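Side-chain contacts in enterochelin esterase (PDB 3MGA), which probably hydrolyses the ester bonds of ferric enterobactin, the iron-loaded siderophore, so that the bacterium can use the iron it carries: residues A[175-180]-A[186-191]; A[261-266]-A[300-305]. All coordinates share one frame; numbering follows the deposited sequence. Where two conformers were deposited one is given.

Contact 1 (A[175-180]-A[186-191]); sequences MMQWHS and SRRVWI
Two groups of the neighbouring strand converge on Met-176 O: it accepts the amide of Val-189, N to O 2.8 Å, and the CA-H of Arg-188, CA to O 3.4 Å. Val-189 O takes Met-176 N in return, also at 2.8 Å, completing a hydrogen-bonded pair of the antiparallel beta hairpin 174-180/185-193. The hairpin supplies the outermost strand, 174-180, and its neighbour at one edge of the central sheet of the alpha/beta-hydrolase domain. On the face turned to helix 256-273, the selenomethionine Met-176 and Val-189 lie side by side, Met-176 CB 3.5 Å from Val-189 CG2. The other branch, Val-189 CG1, approaches Trp-178 CE3 at 4.0 Å. Arg-187 runs alongside that indole, its CD 3.6 Å from Trp-178 CE3 and its guanidinium turned 42° from the ring. A salt bridge to Glu-251 and a bond to Asp-241 O hold its far end. On the face turned to helix 210-216, Arg-188 pairs with Glu-215 and Asp-241, while CH2 of Trp-190 sits over the centre of its guanidinium. With CG anti to its carbonyl carbon (chi1 -51°), His-179 brings ND1 within 2.6 Å of Ser-186 OG, a hydrogen bond near the plane of the imidazole.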
HETATM    1  N   MSE A 175      20.141   1.435  11.308  0.50 44.16           N
HETATM    2  CA  MSE A 175      19.138   0.731  12.095  0.50 45.21           C
HETATM    3  C   MSE A 175      19.362   0.963  13.578  0.50 46.42           C
HETATM    4  O   MSE A 175      20.498   1.000  14.056  0.50 45.52           O
HETATM    5  CB  MSE A 175      19.188  -0.766  11.776  0.50 45.90           C
HETATM    6  CG  MSE A 175      18.653  -1.099  10.402  0.50 47.10           C
HETATM    7 SE   MSE A 175      19.129  -2.875   9.751  0.50 53.24          SE
HETATM    8  CE  MSE A 175      21.063  -2.625   9.624  0.50 51.68           C
HETATM    9  N   MSE A 176      18.265   1.106  14.307  1.00 48.02           N
HETATM   10  CA  MSE A 176      18.324   1.346  15.717  1.00 50.25           C
HETATM   11  C   MSE A 176      17.246   0.526  16.413  1.00 51.84           C
HETATM   12  O   MSE A 176      16.149   0.323  15.883  1.00 50.35           O
HETATM   13  CB  MSE A 176      18.112   2.835  15.913  1.00 51.38           C
HETATM   14  CG  MSE A 176      18.042   3.315  17.315  1.00 56.62           C
HETATM   15 SE   MSE A 176      17.690   5.231  17.306  1.00 65.56          SE
HETATM   16  CE  MSE A 176      17.346   5.365  19.220  1.00 62.64           C
ATOM     17  N   GLN A 177      17.579   0.032  17.594  1.00 41.14           N
ATOM     18  CA  GLN A 177      16.653  -0.754  18.369  1.00 42.05           C
ATOM     19  C   GLN A 177      16.030   0.227  19.349  1.00 41.79           C
ATOM     20  O   GLN A 177      16.727   0.800  20.187  1.00 42.59           O
ATOM     21  CB  GLN A 177      17.389  -1.878  19.102  1.00 44.27           C
ATOM     22  CG  GLN A 177      16.478  -2.997  19.652  1.00 47.11           C
ATOM     23  CD  GLN A 177      15.831  -3.829  18.549  1.00 49.43           C
ATOM     24  OE1 GLN A 177      16.254  -3.783  17.387  1.00 51.16           O
ATOM     25  NE2 GLN A 177      14.798  -4.605  18.912  1.00 52.31           N
ATOM     26  N   TRP A 178      14.729   0.459  19.214  1.00 40.34           N
ATOM     27  CA  TRP A 178      14.025   1.380  20.099  1.00 40.65           C
ATOM     28  C   TRP A 178      13.213   0.650  21.173  1.00 41.89           C
ATOM     29  O   TRP A 178      12.190   0.029  20.885  1.00 40.93           O
ATOM     30  CB  TRP A 178      13.159   2.365  19.288  1.00 39.31           C
ATOM     31  CG  TRP A 178      12.162   3.092  20.119  1.00 38.30           C
ATOM     32  CD1 TRP A 178      12.380   3.685  21.327  1.00 39.72           C
ATOM     33  CD2 TRP A 178      10.801   3.368  19.777  1.00 36.89           C
ATOM     34  NE1 TRP A 178      11.220   4.268  21.785  1.00 40.29           N
ATOM     35  CE2 TRP A 178      10.237   4.090  20.847  1.00 36.48           C
ATOM     36  CE3 TRP A 178       9.998   3.057  18.678  1.00 36.26           C
ATOM     37  CZ2 TRP A 178       8.915   4.514  20.845  1.00 36.34           C
ATOM     38  CZ3 TRP A 178       8.683   3.473  18.678  1.00 36.76           C
ATOM     39  CH2 TRP A 178       8.153   4.196  19.758  1.00 36.92           C
ATOM     40  N   HIS A 179      13.702   0.742  22.411  1.00 44.04           N
ATOM     41  CA  HIS A 179      13.072   0.134  23.579  1.00 46.65           C
ATOM     42  C   HIS A 179      12.145   1.176  24.210  1.00 47.15           C
ATOM     43  O   HIS A 179      12.604   2.205  24.713  1.00 47.55           O
ATOM     44  CB  HIS A 179      14.131  -0.288  24.597  1.00 48.93           C
ATOM     45  CG  HIS A 179      15.242  -1.112  24.016  1.00 53.23           C
ATOM     46  ND1 HIS A 179      15.127  -2.467  23.791  1.00 56.91           N
ATOM     47  CD2 HIS A 179      16.496  -0.772  23.634  1.00 56.22           C
ATOM     48  CE1 HIS A 179      16.259  -2.923  23.283  1.00 58.14           C
ATOM     49  NE2 HIS A 179      17.105  -1.915  23.179  1.00 58.03           N
ATOM     50  N   SER A 180      10.843   0.907  24.181  1.00 46.24           N
ATOM     51  CA  SER A 180       9.845   1.835  24.703  1.00 45.59           C
ATOM     52  C   SER A 180       9.371   1.489  26.109  1.00 47.36           C
ATOM     53  O   SER A 180       8.911   0.372  26.359  1.00 47.87           O
ATOM     54  CB  SER A 180       8.647   1.849  23.767  1.00 44.08           C
ATOM     55  OG  SER A 180       7.626   2.670  24.271  1.00 46.48           O
ATOM     56  N   SER A 186      10.150  -3.587  22.561  1.00 42.58           N
ATOM     57  CA  SER A 186      11.308  -3.162  21.765  1.00 42.00           C
ATOM     58  C   SER A 186      10.962  -3.285  20.294  1.00 40.00           C
ATOM     59  O   SER A 186      10.097  -4.080  19.917  1.00 38.73           O
ATOM     60  CB  SER A 186      12.551  -3.986  22.101  1.00 42.73           C
ATOM     61  OG  SER A 186      12.913  -3.804  23.467  1.00 47.78           O
ATOM     62  N   ARG A 187      11.685  -2.555  19.453  1.00 38.91           N
ATOM     63  CA  ARG A 187      11.357  -2.502  18.039  1.00 37.88           C
ATOM     64  C   ARG A 187      12.459  -1.872  17.204  1.00 37.13           C
ATOM     65  O   ARG A 187      13.203  -1.060  17.700  1.00 38.47           O
ATOM     66  CB  ARG A 187      10.144  -1.602  18.009  1.00 38.37           C
ATOM     67  CG  ARG A 187       9.598  -1.140  16.749  1.00 38.02           C
ATOM     68  CD  ARG A 187       8.757   0.068  17.104  1.00 39.15           C
ATOM     69  NE  ARG A 187       7.868  -0.200  18.244  1.00 37.70           N
ATOM     70  CZ  ARG A 187       6.589  -0.558  18.148  1.00 38.73           C
ATOM     71  NH1 ARG A 187       5.990  -0.669  16.960  1.00 36.64           N
ATOM     72  NH2 ARG A 187       5.890  -0.773  19.259  1.00 40.61           N
ATOM     73  N   ARG A 188      12.533  -2.231  15.925  1.00 37.08           N
ATOM     74  CA  ARG A 188      13.521  -1.671  15.015  1.00 35.79           C
ATOM     75  C   ARG A 188      12.999  -0.405  14.381  1.00 34.82           C
ATOM     76  O   ARG A 188      11.809  -0.306  14.062  1.00 34.09           O
ATOM     77  CB  ARG A 188      13.816  -2.618  13.844  1.00 35.57           C
ATOM     78  CG  ARG A 188      14.487  -3.924  14.177  1.00 39.82           C
ATOM     79  CD  ARG A 188      14.510  -4.830  12.938  1.00 44.23           C
ATOM     80  NE  ARG A 188      13.169  -5.229  12.504  1.00 46.02           N
ATOM     81  CZ  ARG A 188      12.900  -5.957  11.419  1.00 50.58           C
ATOM     82  NH1 ARG A 188      13.880  -6.375  10.618  1.00 51.51           N
ATOM     83  NH2 ARG A 188      11.638  -6.266  11.123  1.00 49.42           N
ATOM     84  N   VAL A 189      13.907   0.546  14.179  1.00 33.98           N
ATOM     85  CA  VAL A 189      13.607   1.784  13.479  1.00 33.39           C
ATOM     86  C   VAL A 189      14.772   2.014  12.499  1.00 34.04           C
ATOM     87  O   VAL A 189      15.940   1.735  12.820  1.00 35.05           O
ATOM     88  CB  VAL A 189      13.430   2.982  14.424  1.00 34.12           C
ATOM     89  CG1 VAL A 189      12.218   2.760  15.344  1.00 32.51           C
ATOM     90  CG2 VAL A 189      14.711   3.236  15.237  1.00 34.74           C
ATOM     91  N   TRP A 190      14.457   2.470  11.295  1.00 32.32           N
ATOM     92  CA  TRP A 190      15.486   2.731  10.301  1.00 32.65           C
ATOM     93  C   TRP A 190      15.635   4.231  10.076  1.00 32.37           C
ATOM     94  O   TRP A 190      14.663   4.975  10.120  1.00 33.35           O
ATOM     95  CB  TRP A 190      15.151   2.049   8.984  1.00 32.09           C
ATOM     96  CG  TRP A 190      15.233   0.557   8.988  1.00 32.04           C
ATOM     97  CD1 TRP A 190      16.284  -0.202   8.552  1.00 34.46           C
ATOM     98  CD2 TRP A 190      14.217  -0.367   9.396  1.00 29.57           C
ATOM     99  NE1 TRP A 190      15.985  -1.542   8.668  1.00 32.56           N
ATOM    100  CE2 TRP A 190      14.725  -1.667   9.192  1.00 31.48           C
ATOM    101  CE3 TRP A 190      12.926  -0.224   9.910  1.00 31.82           C
ATOM    102  CZ2 TRP A 190      13.993  -2.807   9.492  1.00 30.79           C
ATOM    103  CZ3 TRP A 190      12.200  -1.362  10.212  1.00 30.72           C
ATOM    104  CH2 TRP A 190      12.734  -2.633  10.000  1.00 31.84           C
ATOM    105  N   ILE A 191      16.856   4.678   9.827  1.00 32.73           N
ATOM    106  CA  ILE A 191      17.101   6.093   9.610  1.00 32.29           C
ATOM    107  C   ILE A 191      17.853   6.329   8.319  1.00 31.59           C
ATOM    108  O   ILE A 191      18.944   5.812   8.135  1.00 33.02           O
ATOM    109  CB  ILE A 191      17.935   6.707  10.748  1.00 33.22           C
ATOM    110  CG1 ILE A 191      17.233   6.550  12.093  1.00 35.17           C
ATOM    111  CG2 ILE A 191      18.179   8.193  10.486  1.00 34.70           C
ATOM    112  CD1 ILE A 191      18.049   7.119  13.267  1.00 36.83           C
TER

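Contact 2 (A[261-266]-A[300-305]); sequences AVQQEL and LNWPTR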
ATOM      1  N   ALA A 261       4.771   7.992  23.011  1.00 40.92           N
ATOM      2  CA  ALA A 261       6.054   7.307  23.088  1.00 40.80           C
ATOM      3  C   ALA A 261       7.032   7.762  22.007  1.00 40.40           C
ATOM      4  O   ALA A 261       8.219   7.943  22.283  1.00 39.99           O
ATOM      5  CB  ALA A 261       5.839   5.791  22.990  1.00 41.17           C
ATOM      6  N   VAL A 262       6.538   7.916  20.774  1.00 38.86           N
ATOM      7  CA  VAL A 262       7.368   8.365  19.661  1.00 37.42           C
ATOM      8  C   VAL A 262       7.970   9.752  19.921  1.00 40.47           C
ATOM      9  O   VAL A 262       9.141  10.003  19.617  1.00 41.00           O
ATOM     10  CB  VAL A 262       6.564   8.386  18.336  1.00 36.17           C
ATOM     11  CG1 VAL A 262       7.234   9.264  17.288  1.00 31.73           C
ATOM     12  CG2 VAL A 262       6.336   6.959  17.822  1.00 34.01           C
ATOM     13  N   GLN A 263       7.185  10.641  20.512  1.00 42.77           N
ATOM     14  CA  GLN A 263       7.654  12.003  20.775  1.00 45.37           C
ATOM     15  C   GLN A 263       8.590  12.128  21.985  1.00 47.42           C
ATOM     16  O   GLN A 263       9.596  12.842  21.920  1.00 47.27           O
ATOM     17  CB  GLN A 263       6.458  12.927  20.968  1.00 46.65           C
ATOM     18  CG  GLN A 263       5.526  12.943  19.783  1.00 47.45           C
ATOM     19  CD  GLN A 263       4.300  13.777  20.028  1.00 49.62           C
ATOM     20  OE1 GLN A 263       4.395  14.973  20.302  1.00 51.64           O
ATOM     21  NE2 GLN A 263       3.130  13.159  19.896  1.00 50.56           N
ATOM     22  N   GLN A 264       8.258  11.427  23.069  1.00 48.20           N
ATOM     23  CA  GLN A 264       9.021  11.487  24.324  1.00 51.17           C
ATOM     24  C   GLN A 264      10.257  10.582  24.386  1.00 50.05           C
ATOM     25  O   GLN A 264      11.228  10.888  25.087  1.00 51.92           O
ATOM     26  CB  GLN A 264       8.096  11.112  25.492  1.00 53.00           C
ATOM     27  CG  GLN A 264       6.888  12.035  25.675  1.00 55.59           C
ATOM     28  CD  GLN A 264       5.893  11.498  26.697  1.00 59.97           C
ATOM     29  OE1 GLN A 264       5.835  10.290  26.952  1.00 61.64           O
ATOM     30  NE2 GLN A 264       5.086  12.389  27.261  1.00 61.54           N
ATOM     31  N   GLU A 265      10.218   9.480  23.653  1.00 47.71           N
ATOM     32  CA  GLU A 265      11.295   8.502  23.669  1.00 46.55           C
ATOM     33  C   GLU A 265      12.086   8.411  22.358  1.00 44.21           C
ATOM     34  O   GLU A 265      13.310   8.527  22.372  1.00 45.16           O
ATOM     35  CB  GLU A 265      10.700   7.120  23.958  1.00 46.52           C
ATOM     36  CG  GLU A 265       9.850   7.021  25.230  1.00 49.25           C
ATOM     37  CD  GLU A 265       9.017   5.740  25.282  1.00 50.04           C
ATOM     38  OE1 GLU A 265       8.924   5.036  24.249  1.00 48.72           O
ATOM     39  OE2 GLU A 265       8.439   5.445  26.347  1.00 53.43           O
ATOM     40  N   LEU A 266      11.387   8.211  21.238  1.00 40.92           N
ATOM     41  CA  LEU A 266      12.035   8.004  19.936  1.00 39.31           C
ATOM     42  C   LEU A 266      12.680   9.234  19.293  1.00 40.22           C
ATOM     43  O   LEU A 266      13.869   9.207  18.976  1.00 41.51           O
ATOM     44  CB  LEU A 266      11.046   7.371  18.944  1.00 37.25           C
ATOM     45  CG  LEU A 266      11.599   7.034  17.557  1.00 35.65           C
ATOM     46  CD1 LEU A 266      12.755   6.043  17.671  1.00 34.65           C
ATOM     47  CD2 LEU A 266      10.506   6.496  16.642  1.00 31.74           C
ATOM     48  N   LEU A 300      -3.983  15.252  13.913  1.00 46.43           N
ATOM     49  CA  LEU A 300      -5.153  15.825  14.569  1.00 48.54           C
ATOM     50  C   LEU A 300      -4.932  16.077  16.064  1.00 49.49           C
ATOM     51  O   LEU A 300      -5.385  17.093  16.580  1.00 51.88           O
ATOM     52  CB  LEU A 300      -6.382  14.927  14.379  1.00 48.78           C
ATOM     53  CG  LEU A 300      -6.980  14.832  12.972  1.00 48.60           C
ATOM     54  CD1 LEU A 300      -8.083  13.783  12.937  1.00 48.35           C
ATOM     55  CD2 LEU A 300      -7.515  16.188  12.511  1.00 45.58           C
ATOM     56  N   ASN A 301      -4.236  15.171  16.752  1.00 48.55           N
ATOM     57  CA  ASN A 301      -3.999  15.331  18.194  1.00 50.83           C
ATOM     58  C   ASN A 301      -2.734  16.108  18.582  1.00 51.79           C
ATOM     59  O   ASN A 301      -2.715  16.762  19.631  1.00 54.17           O
ATOM     60  CB  ASN A 301      -4.026  13.981  18.928  1.00 50.22           C
ATOM     61  CG  ASN A 301      -5.397  13.319  18.891  1.00 50.28           C
ATOM     62  OD1 ASN A 301      -6.142  13.357  19.877  1.00 52.05           O
ATOM     63  ND2 ASN A 301      -5.762  12.766  17.739  1.00 45.85           N
ATOM     64  N   TRP A 302      -1.694  16.049  17.752  1.00 49.59           N
ATOM     65  CA  TRP A 302      -0.442  16.765  18.038  1.00 50.76           C
ATOM     66  C   TRP A 302       0.025  17.555  16.811  1.00 51.42           C
ATOM     67  O   TRP A 302       1.092  17.276  16.246  1.00 49.92           O
ATOM     68  CB  TRP A 302       0.633  15.782  18.496  1.00 49.00           C
ATOM     69  CG  TRP A 302       0.234  15.034  19.715  1.00 50.78           C
ATOM     70  CD1 TRP A 302       0.346  15.458  21.009  1.00 53.48           C
ATOM     71  CD2 TRP A 302      -0.364  13.735  19.768  1.00 49.34           C
ATOM     72  NE1 TRP A 302      -0.142  14.502  21.862  1.00 54.49           N
ATOM     73  CE2 TRP A 302      -0.583  13.433  21.129  1.00 50.17           C
ATOM     74  CE3 TRP A 302      -0.734  12.798  18.798  1.00 45.69           C
ATOM     75  CZ2 TRP A 302      -1.156  12.235  21.546  1.00 49.19           C
ATOM     76  CZ3 TRP A 302      -1.301  11.609  19.208  1.00 45.73           C
ATOM     77  CH2 TRP A 302      -1.509  11.337  20.575  1.00 50.50           C
ATOM     78  N   PRO A 303      -0.774  18.564  16.404  1.00 53.87           N
ATOM     79  CA  PRO A 303      -0.445  19.363  15.218  1.00 54.16           C
ATOM     80  C   PRO A 303       0.777  20.253  15.417  1.00 55.62           C
ATOM     81  O   PRO A 303       1.348  20.738  14.444  1.00 56.20           O
ATOM     82  CB  PRO A 303      -1.707  20.201  14.998  1.00 56.84           C
ATOM     83  CG  PRO A 303      -2.334  20.314  16.348  1.00 58.43           C
ATOM     84  CD  PRO A 303      -1.970  19.068  17.105  1.00 55.42           C
ATOM     85  N   THR A 304       1.166  20.452  16.671  1.00 57.86           N
ATOM     86  CA  THR A 304       2.329  21.261  17.017  1.00 59.54           C
ATOM     87  C   THR A 304       3.627  20.507  16.728  1.00 57.53           C
ATOM     88  O   THR A 304       4.704  21.101  16.716  1.00 58.17           O
ATOM     89  CB  THR A 304       2.295  21.669  18.517  1.00 62.45           C
ATOM     90  OG1 THR A 304       3.439  22.478  18.830  1.00 65.35           O
ATOM     91  CG2 THR A 304       2.283  20.434  19.417  1.00 60.33           C
ATOM     92  N   ARG A 305       3.517  19.195  16.521  1.00 55.94           N
ATOM     93  CA  ARG A 305       4.663  18.346  16.217  1.00 53.73           C
ATOM     94  C   ARG A 305       4.534  17.699  14.834  1.00 51.62           C
ATOM     95  O   ARG A 305       5.535  17.560  14.122  1.00 50.92           O
ATOM     96  CB  ARG A 305       4.806  17.279  17.297  1.00 53.21           C
ATOM     97  CG  ARG A 305       5.921  16.244  17.100  1.00 52.69           C
ATOM     98  CD  ARG A 305       7.345  16.812  17.061  1.00 52.00           C
ATOM     99  NE  ARG A 305       7.701  17.417  15.777  1.00 53.44           N
ATOM    100  CZ  ARG A 305       8.918  17.873  15.469  1.00 51.48           C
ATOM    101  NH1 ARG A 305       9.919  17.794  16.342  1.00 52.35           N
ATOM    102  NH2 ARG A 305       9.137  18.408  14.276  1.00 50.00           N
TER
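Gln-263 sets the NE2 corner of its amide over one face of the Trp-302 indole, 3.5 Å from both CG and CD2 of that ring. The amide stands almost upright on the aromatic plane, 80° between them, and NE2 lies off-centre above it. Beneath the opposite face sits Asn-301 CB, 3.5 Å from the plane, so the indole is sandwiched between its own chain and the glutamine. This is the close part of a small surface contact that joins helix 256-273 to the end of helix 290-301, which probably follows the nucleophile elbow, as in other alpha/beta hydrolases. Trp-302 is the first residue to leave helical geometry, and Arg-305 N bonds back to its carbonyl in the turn that follows.

The rest is looser. Gln-263 OE1 finds its nearest neighbours in the aliphatic part of Arg-305, 3.8 Å from both CB and CG, and the two side chains run antiparallel alongside one another. CG of Arg-305 is placed anti to its backbone N (chi1 177°); bends at chi2 and chi3 then carry the guanidinium away, to Thr-283 OG1 and the carbonyl of Ser-277. All three touching residues are partly exposed, and just 142 Å² is buried between the segments. Gln-263 NE2 also donates to the carbonyl of Trp-259, one turn earlier in its own helix, a bond that helps fix the rotation of the amide.

With one polar bond already made inside the helix, NE2 can still lean on the pi cloud, and its partial positive charge probably favours that place. Across this contact, then, the glutamine works by packing and weak electrostatics, while the arginine turns its N-H groups to partners outside the contact.

How the contacts relate
Both segments of contact 1 precede those of contact 2 in sequence, and the centres are about 17 Å apart. Helix 256-273 joins them: one side of it packs on strands 174-180 and 236-240 of the eight-stranded sheet, and Gln-263 reaches outward to the end of helix 290-301. The direct link is Ser-180 OG to Glu-265 OE1, 2.7 Å and probably a hydrogen bond, beside which Trp-178 CZ2 lies 3.4 Å from the same Glu-265 OE1. Contact 1 thus belongs to the edge of the sheet and contact 2 to the helical layer on it, so helix 256-273 ties the edge hairpin to the end of helix 290-301.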